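Local coordinates for protection of telomeres protein 1 (Schizosaccharomyces pombe, PDB 5USB), which binds single-stranded telomeric DNA, protects the 3' overhang at chromosome ends and regulates telomerase and telomere length, at residues 19-24 with 31-36; 87-92 with 116-121; 3-8 with 37-42. The protein carries 1 engineered substitution. All coordinates share one frame; numbering follows the deposited sequence.

Interaction 1: residues 19-24 with 31-36; sequences AQVIKT and FTLYVT. With nucleotides of chain B.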
loop_
_atom_site.group_PDB
_atom_site.type_symbol
_atom_site.label_atom_id
_atom_site.label_comp_id
_atom_site.label_asym_id
_atom_site.label_seq_id
_atom_site.Cartn_x
_atom_site.Cartn_y
_atom_site.Cartn_z
ATOM N N ALA A 19 3.350 -5.861 2.157
ATOM C CA ALA A 19 2.028 -5.482 2.638
ATOM C C ALA A 19 0.974 -6.397 2.042
ATOM O O ALA A 19 1.200 -7.094 1.046
ATOM C CB ALA A 19 1.724 -4.039 2.284
ATOM N N GLN A 20 -0.192 -6.384 2.671
ATOM C CA GLN A 20 -1.367 -7.061 2.157
ATOM C C GLN A 20 -2.333 -6.039 1.564
ATOM O O GLN A 20 -2.539 -4.958 2.126
ATOM C CB GLN A 20 -2.069 -7.860 3.250
ATOM C CG GLN A 20 -3.137 -8.754 2.652
ATOM C CD GLN A 20 -3.733 -9.742 3.618
ATOM O OE1 GLN A 20 -3.815 -9.491 4.813
ATOM N NE2 GLN A 20 -4.238 -10.856 3.073
ATOM N N VAL A 21 -2.885 -6.378 0.402
ATOM C CA VAL A 21 -3.807 -5.501 -0.305
ATOM C C VAL A 21 -5.190 -5.655 0.306
ATOM O O VAL A 21 -5.773 -6.751 0.307
ATOM C CB VAL A 21 -3.835 -5.807 -1.807
ATOM C CG1 VAL A 21 -4.851 -4.914 -2.495
ATOM C CG2 VAL A 21 -2.489 -5.623 -2.397
ATOM N N ILE A 22 -5.746 -4.538 0.756
ATOM C CA ILE A 22 -7.081 -4.518 1.339
ATOM C C ILE A 22 -8.131 -4.141 0.317
ATOM O O ILE A 22 -9.209 -4.736 0.290
ATOM C CB ILE A 22 -7.121 -3.556 2.547
ATOM C CG1 ILE A 22 -6.136 -3.944 3.642
ATOM C CG2 ILE A 22 -8.545 -3.507 3.080
ATOM C CD1 ILE A 22 -6.347 -5.354 4.171
ATOM N N LYS A 23 -7.817 -3.170 -0.529
ATOM C CA LYS A 23 -8.765 -2.613 -1.472
ATOM C C LYS A 23 -8.044 -2.221 -2.749
ATOM O O LYS A 23 -6.921 -1.714 -2.704
ATOM C CB LYS A 23 -9.451 -1.378 -0.863
ATOM C CG LYS A 23 -10.461 -0.704 -1.771
ATOM C CD LYS A 23 -11.076 0.453 -1.043
ATOM C CE LYS A 23 -11.916 1.309 -1.979
ATOM N NZ LYS A 23 -13.151 0.645 -2.355
ATOM N N THR A 24 -8.706 -2.442 -3.879
ATOM C CA THR A 24 -8.255 -1.939 -5.162
ATOM C C THR A 24 -9.353 -1.107 -5.793
ATOM O O THR A 24 -10.536 -1.355 -5.562
ATOM C CB THR A 24 -7.866 -3.071 -6.132
ATOM O OG1 THR A 24 -8.982 -3.890 -6.439
ATOM C CG2 THR A 24 -6.796 -3.953 -5.535
ATOM N N PHE A 31 -4.600 3.444 -11.290
ATOM C CA PHE A 31 -5.013 2.311 -10.471
ATOM C C PHE A 31 -4.615 2.573 -9.018
ATOM O O PHE A 31 -3.481 3.008 -8.744
ATOM C CB PHE A 31 -4.328 1.026 -10.967
ATOM C CG PHE A 31 -4.726 -0.210 -10.247
ATOM C CD1 PHE A 31 -6.042 -0.647 -10.239
ATOM C CD2 PHE A 31 -3.769 -0.994 -9.634
ATOM C CE1 PHE A 31 -6.383 -1.850 -9.576
ATOM C CE2 PHE A 31 -4.106 -2.151 -8.989
ATOM C CZ PHE A 31 -5.392 -2.570 -8.946
ATOM N N THR A 32 -5.525 2.297 -8.082
ATOM C CA THR A 32 -5.264 2.618 -6.685
ATOM C C THR A 32 -5.288 1.349 -5.861
ATOM O O THR A 32 -6.147 0.494 -6.058
ATOM C CB THR A 32 -6.297 3.586 -6.170
ATOM O OG1 THR A 32 -6.234 4.786 -6.941
ATOM C CG2 THR A 32 -6.085 3.922 -4.666
ATOM N N LEU A 33 -4.352 1.234 -4.927
ATOM C CA LEU A 33 -4.287 0.153 -3.964
ATOM C C LEU A 33 -4.336 0.745 -2.567
ATOM O O LEU A 33 -3.820 1.825 -2.335
ATOM C CB LEU A 33 -2.949 -0.653 -4.069
ATOM C CG LEU A 33 -2.558 -1.323 -5.360
ATOM C CD1 LEU A 33 -1.087 -1.778 -5.256
ATOM C CD2 LEU A 33 -3.520 -2.484 -5.676
ATOM N N TYR A 34 -4.972 0.044 -1.644
ATOM C CA TYR A 34 -4.905 0.367 -0.227
ATOM C C TYR A 34 -4.280 -0.840 0.438
ATOM O O TYR A 34 -4.797 -1.956 0.271
ATOM C CB TYR A 34 -6.296 0.626 0.367
ATOM C CG TYR A 34 -7.006 1.802 -0.279
ATOM C CD1 TYR A 34 -7.595 1.705 -1.514
ATOM C CD2 TYR A 34 -7.028 3.032 0.362
ATOM C CE1 TYR A 34 -8.210 2.783 -2.091
ATOM C CE2 TYR A 34 -7.632 4.136 -0.231
ATOM C CZ TYR A 34 -8.202 3.991 -1.459
ATOM O OH TYR A 34 -8.815 5.084 -2.044
ATOM N N VAL A 35 -3.140 -0.639 1.098
ATOM C CA VAL A 35 -2.373 -1.750 1.644
ATOM C C VAL A 35 -2.043 -1.524 3.110
ATOM O O VAL A 35 -2.078 -0.404 3.613
ATOM C CB VAL A 35 -1.099 -1.998 0.836
ATOM C CG1 VAL A 35 -1.443 -2.087 -0.623
ATOM C CG2 VAL A 35 -0.073 -0.927 1.082
ATOM N N THR A 36 -1.770 -2.627 3.806
ATOM C CA THR A 36 -1.476 -2.614 5.229
ATOM C C THR A 36 -0.454 -3.686 5.564
ATOM O O THR A 36 -0.399 -4.727 4.899
ATOM C CB THR A 36 -2.750 -2.878 6.059
ATOM O OG1 THR A 36 -2.481 -2.718 7.457
ATOM C CG2 THR A 36 -3.247 -4.271 5.883
ATOM P P DG B 7 -20.668 3.381 -0.869
ATOM O OP1 DG B 7 -21.916 4.160 -0.734
ATOM O OP2 DG B 7 -20.584 2.049 -0.331
ATOM O "O5'" DG B 7 -20.271 3.247 -2.405
ATOM C "C5'" DG B 7 -20.614 4.267 -3.322
ATOM C "C4'" DG B 7 -19.963 4.002 -4.655
ATOM O "O4'" DG B 7 -18.560 4.315 -4.551
ATOM C "C3'" DG B 7 -20.045 2.555 -5.149
ATOM O "O3'" DG B 7 -20.478 2.560 -6.495
ATOM C "C2'" DG B 7 -18.598 2.118 -5.233
ATOM C "C1'" DG B 7 -17.860 3.418 -5.364
ATOM N N9 DG B 7 -16.496 3.326 -4.878
ATOM C C8 DG B 7 -15.981 2.367 -4.047
ATOM N N7 DG B 7 -14.703 2.506 -3.833
ATOM C C5 DG B 7 -14.351 3.620 -4.578
ATOM C C6 DG B 7 -13.094 4.241 -4.757
ATOM O O6 DG B 7 -12.016 3.942 -4.251
ATOM N N1 DG B 7 -13.183 5.345 -5.599
ATOM C C2 DG B 7 -14.333 5.779 -6.202
ATOM N N2 DG B 7 -14.217 6.854 -6.984
ATOM N N3 DG B 7 -15.511 5.200 -6.052
ATOM C C4 DG B 7 -15.447 4.133 -5.235
#

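Interaction 2: residues 87-92 with 116-121; sequences VVMKNV and MSIEKV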
loop_
_atom_site.group_PDB
_atom_site.type_symbol
_atom_site.label_atom_id
_atom_site.label_comp_id
_atom_site.label_asym_id
_atom_site.label_seq_id
_atom_site.Cartn_x
_atom_site.Cartn_y
_atom_site.Cartn_z
ATOM N N VAL A 87 1.871 -8.074 -1.522
ATOM C CA VAL A 87 2.723 -7.362 -2.457
ATOM C C VAL A 87 4.024 -6.968 -1.756
ATOM O O VAL A 87 4.086 -6.805 -0.533
ATOM C CB VAL A 87 2.047 -6.124 -3.090
ATOM C CG1 VAL A 87 0.840 -6.509 -3.956
ATOM C CG2 VAL A 87 1.612 -5.134 -2.053
ATOM N N VAL A 88 5.069 -6.810 -2.564
ATOM C CA VAL A 88 6.325 -6.192 -2.146
ATOM C C VAL A 88 6.529 -4.979 -3.038
ATOM O O VAL A 88 6.512 -5.090 -4.268
ATOM C CB VAL A 88 7.520 -7.166 -2.197
ATOM C CG1 VAL A 88 7.727 -7.792 -3.557
ATOM C CG2 VAL A 88 8.756 -6.438 -1.642
ATOM N N MET A 89 6.647 -3.812 -2.413
ATOM C CA MET A 89 6.836 -2.541 -3.099
ATOM C C MET A 89 8.257 -2.090 -2.800
ATOM O O MET A 89 8.657 -2.064 -1.646
ATOM C CB MET A 89 5.778 -1.536 -2.612
ATOM C CG MET A 89 4.362 -2.127 -2.951
ATOM S SD MET A 89 2.909 -1.123 -2.670
ATOM C CE MET A 89 3.362 0.226 -3.693
ATOM N N LYS A 90 9.017 -1.784 -3.845
ATOM C CA LYS A 90 10.437 -1.487 -3.721
ATOM C C LYS A 90 10.709 -0.102 -4.271
ATOM O O LYS A 90 10.259 0.239 -5.367
ATOM C CB LYS A 90 11.275 -2.540 -4.451
ATOM C CG LYS A 90 11.304 -3.854 -3.747
ATOM C CD LYS A 90 12.083 -4.906 -4.504
ATOM C CE LYS A 90 11.940 -6.251 -3.866
ATOM N NZ LYS A 90 12.356 -7.354 -4.792
ATOM N N ASN A 91 11.351 0.727 -3.446
ATOM C CA ASN A 91 11.847 2.034 -3.843
ATOM C C ASN A 91 10.732 2.962 -4.302
ATOM O O ASN A 91 10.918 3.805 -5.176
ATOM C CB ASN A 91 12.930 1.890 -4.918
ATOM C CG ASN A 91 14.058 1.023 -4.441
ATOM O OD1 ASN A 91 14.561 1.223 -3.344
ATOM N ND2 ASN A 91 14.405 -0.005 -5.212
ATOM N N VAL A 92 9.590 2.856 -3.665
ATOM C CA VAL A 92 8.471 3.724 -3.963
ATOM C C VAL A 92 8.576 4.984 -3.128
ATOM O O VAL A 92 9.257 5.043 -2.105
ATOM C CB VAL A 92 7.136 2.989 -3.743
ATOM C CG1 VAL A 92 7.020 1.829 -4.706
ATOM C CG2 VAL A 92 7.006 2.511 -2.310
ATOM N N MET A 116 11.668 1.709 -9.270
ATOM C CA MET A 116 10.592 1.204 -8.479
ATOM C C MET A 116 10.006 -0.071 -9.026
ATOM O O MET A 116 10.094 -0.347 -10.180
ATOM C CB MET A 116 9.486 2.180 -8.416
ATOM C CG MET A 116 9.949 3.555 -8.256
ATOM S SD MET A 116 8.448 4.398 -8.077
ATOM C CE MET A 116 7.838 4.342 -9.738
ATOM N N SER A 117 9.394 -0.834 -8.134
ATOM C CA SER A 117 8.695 -1.992 -8.561
ATOM C C SER A 117 7.623 -2.394 -7.566
ATOM O O SER A 117 7.654 -2.016 -6.458
ATOM C CB SER A 117 9.605 -3.182 -8.763
ATOM O OG SER A 117 10.248 -3.546 -7.614
ATOM N N ILE A 118 6.660 -3.131 -8.048
ATOM C CA ILE A 118 5.665 -3.734 -7.224
ATOM C C ILE A 118 5.420 -5.098 -7.826
ATOM O O ILE A 118 5.270 -5.213 -8.998
ATOM C CB ILE A 118 4.354 -2.967 -7.137
ATOM C CG1 ILE A 118 3.299 -3.853 -6.495
ATOM C CG2 ILE A 118 3.902 -2.519 -8.483
ATOM C CD1 ILE A 118 2.064 -3.088 -6.106
ATOM N N GLU A 119 5.458 -6.108 -6.998
ATOM C CA GLU A 119 5.210 -7.432 -7.447
ATOM C C GLU A 119 4.384 -8.201 -6.405
ATOM O O GLU A 119 4.377 -7.892 -5.258
ATOM C CB GLU A 119 6.497 -8.193 -7.755
ATOM C CG GLU A 119 7.340 -7.642 -8.910
ATOM C CD GLU A 119 6.782 -7.912 -10.322
ATOM O OE1 GLU A 119 5.683 -8.380 -10.420
ATOM O OE2 GLU A 119 7.473 -7.648 -11.335
ATOM N N LYS A 120 3.686 -9.203 -6.877
ATOM C CA LYS A 120 2.917 -10.037 -6.011
ATOM C C LYS A 120 3.868 -10.995 -5.271
ATOM O O LYS A 120 4.810 -11.449 -5.840
ATOM C CB LYS A 120 1.903 -10.793 -6.889
ATOM C CG LYS A 120 0.732 -11.455 -6.200
ATOM C CD LYS A 120 -0.250 -12.064 -7.196
ATOM C CE LYS A 120 -1.162 -11.061 -7.880
ATOM N NZ LYS A 120 -2.436 -11.671 -8.369
ATOM N N VAL A 121 3.589 -11.272 -4.005
ATOM C CA VAL A 121 4.360 -12.174 -3.208
ATOM C C VAL A 121 3.498 -13.425 -2.987
ATOM O O VAL A 121 2.390 -13.315 -2.612
ATOM C CB VAL A 121 4.718 -11.575 -1.834
ATOM C CG1 VAL A 121 5.506 -12.556 -0.999
ATOM C CG2 VAL A 121 5.537 -10.341 -1.993
HETATM O O HOH W 1 8.840 -5.212 -6.044
#

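Interaction 3: residues 3-8 with 37-42; sequences FSLLSQ and DYTENE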
loop_
_atom_site.group_PDB
_atom_site.type_symbol
_atom_site.label_atom_id
_atom_site.label_comp_id
_atom_site.label_asym_id
_atom_site.label_seq_id
_atom_site.Cartn_x
_atom_site.Cartn_y
_atom_site.Cartn_z
ATOM N N PHE A 3 14.131 -2.791 3.793
ATOM C CA PHE A 3 12.708 -2.757 4.026
ATOM C C PHE A 3 12.328 -2.084 5.333
ATOM O O PHE A 3 13.049 -2.144 6.267
ATOM C CB PHE A 3 12.160 -4.166 4.042
ATOM C CG PHE A 3 12.211 -4.853 2.712
ATOM C CD1 PHE A 3 11.346 -4.551 1.742
ATOM C CD2 PHE A 3 13.132 -5.833 2.472
ATOM C CE1 PHE A 3 11.395 -5.147 0.552
ATOM C CE2 PHE A 3 13.179 -6.467 1.290
ATOM C CZ PHE A 3 12.317 -6.116 0.314
ATOM N N SER A 4 11.198 -1.392 5.324
ATOM C CA SER A 4 10.617 -0.748 6.498
ATOM C C SER A 4 9.270 -1.378 6.828
ATOM O O SER A 4 8.561 -1.831 5.931
ATOM C CB SER A 4 10.350 0.733 6.237
ATOM O OG SER A 4 11.525 1.457 5.992
ATOM N N LEU A 5 8.881 -1.340 8.102
ATOM C CA LEU A 5 7.478 -1.504 8.440
ATOM C C LEU A 5 6.728 -0.226 8.068
ATOM O O LEU A 5 7.299 0.871 8.051
ATOM C CB LEU A 5 7.267 -1.789 9.925
ATOM C CG LEU A 5 7.929 -3.102 10.363
ATOM C CD1 LEU A 5 7.620 -3.301 11.824
ATOM C CD2 LEU A 5 7.520 -4.316 9.546
ATOM N N LEU A 6 5.427 -0.362 7.795
ATOM C CA LEU A 6 4.690 0.826 7.384
ATOM C C LEU A 6 4.620 1.853 8.499
ATOM O O LEU A 6 4.495 3.050 8.236
ATOM C CB LEU A 6 3.300 0.454 6.875
ATOM C CG LEU A 6 3.319 -0.056 5.427
ATOM C CD1 LEU A 6 1.870 -0.428 5.088
ATOM C CD2 LEU A 6 3.887 0.970 4.430
ATOM N N SER A 7 4.717 1.417 9.761
ATOM C CA SER A 7 4.750 2.361 10.866
ATOM C C SER A 7 6.001 3.228 10.868
ATOM O O SER A 7 6.011 4.276 11.535
ATOM C CB SER A 7 4.680 1.595 12.171
ATOM O OG SER A 7 5.823 0.768 12.275
ATOM N N GLN A 8 7.036 2.820 10.144
ATOM C CA GLN A 8 8.321 3.512 10.116
ATOM C C GLN A 8 8.464 4.456 8.933
ATOM O O GLN A 8 9.429 5.236 8.894
ATOM C CB GLN A 8 9.459 2.490 10.092
ATOM C CG GLN A 8 9.468 1.567 11.294
ATOM C CD GLN A 8 10.445 0.411 11.154
ATOM O OE1 GLN A 8 10.640 -0.178 10.067
ATOM N NE2 GLN A 8 11.079 0.066 12.280
ATOM N N ASP A 37 0.330 -3.433 6.639
ATOM C CA ASP A 37 1.065 -4.533 7.258
ATOM C C ASP A 37 0.650 -4.697 8.715
ATOM O O ASP A 37 1.355 -5.360 9.497
ATOM C CB ASP A 37 2.581 -4.368 7.101
ATOM C CG ASP A 37 3.140 -3.191 7.830
ATOM O OD1 ASP A 37 2.389 -2.508 8.558
ATOM O OD2 ASP A 37 4.389 -2.979 7.732
ATOM N N TYR A 38 -0.492 -4.112 9.067
ATOM C CA TYR A 38 -1.071 -4.150 10.414
ATOM C C TYR A 38 -0.168 -3.472 11.433
ATOM O O TYR A 38 -0.112 -3.872 12.600
ATOM C CB TYR A 38 -1.428 -5.596 10.787
ATOM C CG TYR A 38 -2.600 -6.058 9.971
ATOM C CD1 TYR A 38 -3.879 -5.680 10.345
ATOM C CD2 TYR A 38 -2.431 -6.807 8.808
ATOM C CE1 TYR A 38 -4.969 -6.044 9.622
ATOM C CE2 TYR A 38 -3.552 -7.179 8.048
ATOM C CZ TYR A 38 -4.808 -6.767 8.490
ATOM O OH TYR A 38 -5.959 -7.102 7.812
ATOM N N THR A 39 0.552 -2.434 11.004
ATOM C CA THR A 39 1.265 -1.524 11.893
ATOM C C THR A 39 0.720 -0.119 11.655
ATOM O O THR A 39 0.352 0.243 10.543
ATOM C CB THR A 39 2.819 -1.562 11.732
ATOM O OG1 THR A 39 3.209 -0.952 10.495
ATOM C CG2 THR A 39 3.363 -3.010 11.800
ATOM N N GLU A 40 0.639 0.660 12.718
ATOM C CA GLU A 40 -0.026 1.966 12.715
ATOM C C GLU A 40 0.936 3.082 12.367
ATOM O O GLU A 40 2.086 3.063 12.794
ATOM C CB GLU A 40 -0.616 2.197 14.095
ATOM C CG GLU A 40 -1.495 3.354 14.261
ATOM C CD GLU A 40 -2.078 3.372 15.656
ATOM O OE1 GLU A 40 -1.664 2.518 16.476
ATOM O OE2 GLU A 40 -2.963 4.192 15.901
ATOM N N ASN A 41 0.468 4.038 11.559
ATOM C CA ASN A 41 1.242 5.220 11.213
ATOM C C ASN A 41 0.411 6.462 11.449
ATOM O O ASN A 41 -0.688 6.577 10.916
ATOM C CB ASN A 41 1.689 5.164 9.759
ATOM C CG ASN A 41 2.702 6.222 9.412
ATOM O OD1 ASN A 41 2.477 7.410 9.596
ATOM N ND2 ASN A 41 3.819 5.791 8.874
ATOM N N GLU A 42 0.951 7.413 12.222
ATOM C CA GLU A 42 0.158 8.557 12.626
ATOM C C GLU A 42 -0.276 9.453 11.473
ATOM O O GLU A 42 -1.165 10.284 11.688
ATOM C CB GLU A 42 0.928 9.382 13.672
ATOM C CG GLU A 42 2.169 10.059 13.156
ATOM C CD GLU A 42 2.817 10.964 14.206
ATOM O OE1 GLU A 42 2.578 10.736 15.413
ATOM O OE2 GLU A 42 3.548 11.905 13.823
#

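Interaction 1: residues 19-24 with 31-36
Tyr34 O takes the amide hydrogen of Ile22, with Ile22 N to Tyr34 O 2.8 Å, and a second, weak bond from Lys23 N. Two successive residues thus face Tyr34, a classic beta bulge in the antiparallel hairpin of strands 14-26 and 31-36. Lys23 O returns a bond to Tyr34 N at 2.8 Å; beyond the bulge, Gln20 and Thr36 form a hydrogen-bonded pair with Gln20 N 2.8 Å from Thr36 O. With CG anti to the backbone N (chi1 180°), the Lys23 chain runs alongside the Tyr34 ring, Lys23 CD 3.7 Å from Tyr34 CD1, then bends at its last torsion (72°) to bring NZ 2.8 Å from N7 of the guanine DG7 of chain B. Ile22 CG1 and CD1 rest on Thr36 CG2. Mainly apolar contacts line the other face: Val21 CG2 meets Val35 CG1, and the Thr24 methyl CG2 lies 3.6 Å from Leu33 CD2. Thr24 CB approaches the Phe31 ring obliquely. In this OB-fold DNA-binding domain one face of the hairpin therefore touches the DNA: the Lys23 ammonium donates to a purine acceptor, consistent with purine recognition, while the Tyr34 ring beside its methylenes packs on an adenine base.

Interaction 2: residues 87-92 with 116-121
Met89 and Ile118 lie side by side on the buried face of an antiparallel strand pair of the curled OB-fold barrel, Ile118 CD1 4.0 Å from both CG and SD of Met89. Ile118 CG1 stands anti to the backbone N (chi1 168°), which carries CD1 in between Met89 and Val87, 4.2 Å from Val87 CG1. Backbone bonds at two hydrogen-bonded pairs, Val88 with Glu119 and Lys90 with Ser117, hold the strands in register. Another close apolar contact lies at the strand end, where the side chains of Val88 and Val121 cross at about a right angle, Val121 CG2 3.7 Å from Val88 CG1. The Ser117 and Lys90 side is looser and wetter: Ser117 OG sits 3.5 Å from Lys90 CB, and a water bridges the hydroxyl to Val88 O. The chain turns a corner at Asn91, a G1 bulge against Cys15, and there Met116 CG presses on Asn91 O at 3.2 Å. Replacing Met116 by alanine removes CG and SD and would probably leave a gap between the Asn91 carbonyl, Val92 and His73. Lys120 NZ bonds to Tyr80 O, makes a cation-pi contact with Tyr80 and a salt bridge with Asp85. Strand 14-26 flanks strand 86-90 on its other edge, helix 72-77 meets Met116 and Ile118, and strand 102-106 packs on Met89 and Val92.

Interaction 3: residues 3-8 with 37-42
Thr39 OG1 stands between two polar groups: it donates to Asp37 OD1, 2.6 Å away, on the syn side of that oxygen, and accepts a weak, bent bond from Ser7 N at 2.9 Å. A chi1 of 72° tucks the hydroxyl back over its own backbone, where it meets both. Thr39 N adds a weak bond to the same Asp37 OD1. Asp37 spends its other oxygen across the contact. OD2 takes the amide hydrogen of Leu6, with Leu6 N to Asp37 OD2 2.8 Å, a nearly straight bond (168° at the hydrogen) that arrives syn but 30° out of the carboxylate plane. Engagement at both oxygens fixes the carboxylate's rotation and is likely to favour its charged form. Neither segment is regular helix or strand here: the N-terminal loop 3-8 folds against the loop that follows strand 31-36 of the OB fold, and the side chains of Asp37, Thr39 and Asn41 bond to backbone groups of a short turn at Leu6 and Ser7. Within that turn Gln8 N bonds to Leu5 O, and Gln8 OE1 accepts from Leu5 N. Further along, Asn41 ND2 donates to Leu6 O at 2.9 Å, the acceptor lying in the plane of the amide and the donor in the carbonyl plane; the same nitrogen also bonds to Ile9 O. Leu6 CB lies 3.5 Å from Asp37 OD1, and Ser7 CB sits against Glu40 O. Beyond the loops, Arg134 of helix 129-138 bonds through NE to Asp37 O and touches Leu5 and Thr39.

In the fold
Interactions 1 and 2 share one curled sheet: strands 14-26 and 86-90 are neighbours, Ala19 O lies 2.8 Å from Val87 N in a probable hydrogen bond, and Leu33 CD1 packs 3.5 Å from Ile118 CD1 in the core; their centres are about 12 Å apart. Interaction 3 closes the chain loop in which interaction 1 is nested, and Leu6 CD1 comes 4.0 Å from Thr36 CA. Phe3, ahead of its polar turn, reaches interaction 2, with Phe3 CE1 3.7 Å from Val88 CG2. Of the three, interaction 1 touches the bound nucleic acid. The nearest atom of interaction 2 is about 8 Å from the bound nucleic acid. For interaction 3 the nearest atom is about 10 Å from the bound nucleic acid.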